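Local coordinates for ditrans,polycis-undecaprenyl-diphosphate synthase ((2E,6E)-farnesyl-diphosphate specific) (PDB 6ACS), which probably condenses isopentenyl diphosphate units one after another onto farnesyl diphosphate to make undecaprenyl diphosphate, the lipid-carrier precursor for bacterial cell-wall polysaccharides, at residues B[103-108]-B[115-120]. Sequence-based numbering, arbitrary orientation.
Sequences GDRSRL and LMEDAE
Arg-105 starts with CG set opposite its carbonyl carbon (chi1 -59°) and then runs straight out to NE, reaching from the loop toward Glu-120, whose own extended chain comes from the opposite direction. They meet in a salt bridge: Arg-105 NH2 donates to Glu-120 OE2 at 2.9 Å, the oxygen lying near the guanidinium plane. The bond is bent, 139° at the hydrogen, and NH2 arrives from above the carboxylate plane, the two flat groups being turned 51° apart. Both partners also bind the backbone of Phe-101, NH2 giving to its O and OE2 taking from its N, which fixes the pair against strand 97-102. On its other branch, Arg-105 NH1 gives to a water at 3.0 Å, and that water donates a hydrogen bond to Glu-117 OE2. Deeper down, the Met-116 methyl CE rests 3.7 Å from Leu-108 CD1, the two side chains crossing at about a right angle. Asp-104 OD1 accepts from Ser-106 N, an Asx turn overlapping the type I beta turn from Arg-105 to Leu-108, and also from Ser-106 OG. Away from the predicted substrate and magnesium sites, this loop joins strand 97-102 to helix 110-123 in a beta-alpha-beta crossover of the cis-prenyltransferase fold.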
ATOM      1  N   GLY B 103      -0.328  -6.650  15.596  1.00 24.63           N
ATOM      2  CA  GLY B 103      -1.482  -5.860  15.963  1.00 25.98           C
ATOM      3  C   GLY B 103      -1.352  -5.296  17.358  1.00 31.03           C
ATOM      4  O   GLY B 103      -0.383  -5.535  18.078  1.00 27.55           O
ATOM      5  N   ASP B 104      -2.361  -4.521  17.730  1.00 26.88           N
ATOM      6  CA  ASP B 104      -2.418  -3.851  19.019  1.00 31.27           C
ATOM      7  C   ASP B 104      -2.778  -4.870  20.083  1.00 34.94           C
ATOM      8  O   ASP B 104      -3.808  -5.544  19.980  1.00 36.72           O
ATOM      9  CB  ASP B 104      -3.453  -2.735  18.935  1.00 32.90           C
ATOM     10  CG  ASP B 104      -3.492  -1.841  20.164  1.00 38.64           C
ATOM     11  OD1 ASP B 104      -2.811  -2.092  21.186  1.00 40.63           O
ATOM     12  OD2 ASP B 104      -4.239  -0.846  20.077  1.00 41.70           O
ATOM     13  N   ARG B 105      -1.932  -5.000  21.096  1.00 30.90           N
ATOM     14  CA  ARG B 105      -2.236  -5.938  22.165  1.00 34.17           C
ATOM     15  C   ARG B 105      -2.764  -5.241  23.401  1.00 36.84           C
ATOM     16  O   ARG B 105      -3.220  -5.921  24.325  1.00 41.76           O
ATOM     17  CB  ARG B 105      -0.993  -6.768  22.529  1.00 35.65           C
ATOM     18  CG  ARG B 105      -0.439  -7.568  21.352  1.00 35.61           C
ATOM     19  CD  ARG B 105       0.659  -8.550  21.762  1.00 35.81           C
ATOM     20  NE  ARG B 105       1.267  -9.176  20.583  1.00 31.42           N
ATOM     21  CZ  ARG B 105       2.220 -10.107  20.630  1.00 37.96           C
ATOM     22  NH1 ARG B 105       2.682 -10.532  21.803  1.00 40.39           N
ATOM     23  NH2 ARG B 105       2.705 -10.621  19.508  1.00 36.84           N
ATOM     24  N   SER B 106      -2.769  -3.908  23.410  1.00 37.64           N
ATOM     25  CA  SER B 106      -3.046  -3.181  24.645  1.00 42.62           C
ATOM     26  C   SER B 106      -4.484  -3.347  25.118  1.00 48.16           C
ATOM     27  O   SER B 106      -4.750  -3.170  26.312  1.00 57.13           O
ATOM     28  CB  SER B 106      -2.703  -1.700  24.472  1.00 42.39           C
ATOM     29  OG  SER B 106      -3.568  -1.067  23.544  1.00 44.76           O
ATOM     30  N   ARG B 107      -5.417  -3.683  24.231  1.00 47.85           N
ATOM     31  CA  ARG B 107      -6.808  -3.858  24.626  1.00 53.75           C
ATOM     32  C   ARG B 107      -7.288  -5.302  24.516  1.00 52.91           C
ATOM     33  O   ARG B 107      -8.494  -5.552  24.598  1.00 56.94           O
ATOM     34  CB  ARG B 107      -7.710  -2.910  23.833  1.00 63.30           C
ATOM     35  CG  ARG B 107      -7.405  -1.436  24.121  1.00 71.40           C
ATOM     36  CD  ARG B 107      -8.406  -0.487  23.482  1.00 77.71           C
ATOM     37  NE  ARG B 107      -8.606  -0.755  22.060  1.00 83.44           N
ATOM     38  CZ  ARG B 107      -7.848  -0.250  21.090  1.00 84.87           C
ATOM     39  NH1 ARG B 107      -6.838   0.559  21.385  1.00 85.88           N
ATOM     40  NH2 ARG B 107      -8.103  -0.552  19.823  1.00 83.33           N
ATOM     41  N   LEU B 108      -6.371  -6.266  24.355  1.00 46.25           N
ATOM     42  CA  LEU B 108      -6.783  -7.659  24.283  1.00 43.18           C
ATOM     43  C   LEU B 108      -6.927  -8.253  25.683  1.00 44.82           C
ATOM     44  O   LEU B 108      -6.254  -7.812  26.621  1.00 45.77           O
ATOM     45  CB  LEU B 108      -5.766  -8.476  23.503  1.00 42.02           C
ATOM     46  CG  LEU B 108      -5.567  -8.120  22.039  1.00 42.66           C
ATOM     47  CD1 LEU B 108      -4.551  -9.078  21.437  1.00 39.90           C
ATOM     48  CD2 LEU B 108      -6.903  -8.214  21.317  1.00 42.08           C
ATOM     49  N   LEU B 115      -1.485 -16.252  25.932  1.00 37.01           N
ATOM     50  CA  LEU B 115      -1.473 -17.363  24.994  1.00 37.82           C
ATOM     51  C   LEU B 115      -0.661 -17.030  23.748  1.00 37.18           C
ATOM     52  O   LEU B 115       0.071 -17.884  23.238  1.00 38.91           O
ATOM     53  CB  LEU B 115      -2.904 -17.737  24.625  1.00 42.49           C
ATOM     54  CG  LEU B 115      -3.089 -18.892  23.642  1.00 50.02           C
ATOM     55  CD1 LEU B 115      -2.341 -20.140  24.111  1.00 53.82           C
ATOM     56  CD2 LEU B 115      -4.564 -19.183  23.471  1.00 50.45           C
ATOM     57  N   MET B 116      -0.778 -15.797  23.244  1.00 35.08           N
ATOM     58  CA  MET B 116       0.041 -15.362  22.112  1.00 33.17           C
ATOM     59  C   MET B 116       1.527 -15.417  22.450  1.00 34.65           C
ATOM     60  O   MET B 116       2.345 -15.887  21.647  1.00 35.14           O
ATOM     61  CB  MET B 116      -0.342 -13.945  21.692  1.00 34.00           C
ATOM     62  CG  MET B 116      -1.730 -13.802  21.111  1.00 39.06           C
ATOM     63  SD  MET B 116      -2.059 -12.061  20.777  1.00 46.97           S
ATOM     64  CE  MET B 116      -3.493 -12.187  19.710  1.00 47.57           C
ATOM     65  N   GLU B 117       1.901 -14.898  23.624  1.00 37.07           N
ATOM     66  CA  GLU B 117       3.307 -14.939  24.024  1.00 41.05           C
ATOM     67  C   GLU B 117       3.806 -16.377  24.134  1.00 41.31           C
ATOM     68  O   GLU B 117       4.914 -16.703  23.677  1.00 40.40           O
ATOM     69  CB  GLU B 117       3.486 -14.192  25.342  1.00 43.62           C
ATOM     70  CG  GLU B 117       3.185 -12.721  25.201  1.00 47.42           C
ATOM     71  CD  GLU B 117       3.032 -12.017  26.532  1.00 56.46           C
ATOM     72  OE1 GLU B 117       2.839 -12.698  27.564  1.00 61.18           O
ATOM     73  OE2 GLU B 117       3.089 -10.773  26.544  1.00 58.02           O
ATOM     74  N   ASP B 118       2.988 -17.252  24.719  1.00 44.21           N
ATOM     75  CA  ASP B 118       3.355 -18.656  24.865  1.00 48.81           C
ATOM     76  C   ASP B 118       3.507 -19.334  23.509  1.00 45.10           C
ATOM     77  O   ASP B 118       4.442 -20.112  23.303  1.00 46.16           O
ATOM     78  CB  ASP B 118       2.308 -19.379  25.715  1.00 55.34           C
ATOM     79  CG  ASP B 118       2.246 -18.860  27.144  0.59 60.05           C
ATOM     80  OD1 ASP B 118       3.195 -18.174  27.582  0.59 61.70           O
ATOM     81  OD2 ASP B 118       1.241 -19.145  27.832  0.59 60.86           O
ATOM     82  N   ALA B 119       2.597 -19.056  22.570  1.00 41.98           N
ATOM     83  CA  ALA B 119       2.694 -19.664  21.246  1.00 36.81           C
ATOM     84  C   ALA B 119       3.950 -19.201  20.520  1.00 34.87           C
ATOM     85  O   ALA B 119       4.648 -20.007  19.875  1.00 37.95           O
ATOM     86  CB  ALA B 119       1.446 -19.337  20.419  1.00 32.78           C
ATOM     87  N   GLU B 120       4.254 -17.903  20.603  1.00 35.91           N
ATOM     88  CA  GLU B 120       5.459 -17.408  19.945  1.00 36.61           C
ATOM     89  C   GLU B 120       6.708 -18.054  20.528  1.00 43.42           C
ATOM     90  O   GLU B 120       7.581 -18.508  19.776  1.00 44.90           O
ATOM     91  CB  GLU B 120       5.540 -15.886  20.041  1.00 40.62           C
ATOM     92  CG  GLU B 120       4.504 -15.163  19.194  1.00 43.30           C
ATOM     93  CD  GLU B 120       4.586 -13.650  19.328  1.00 47.40           C
ATOM     94  OE1 GLU B 120       5.084 -13.183  20.373  1.00 57.71           O
ATOM     95  OE2 GLU B 120       4.161 -12.932  18.395  1.00 41.54           O
TER
HETATM   96  O   HOH W   1       2.824  -9.196  24.473  1.00 55.08           O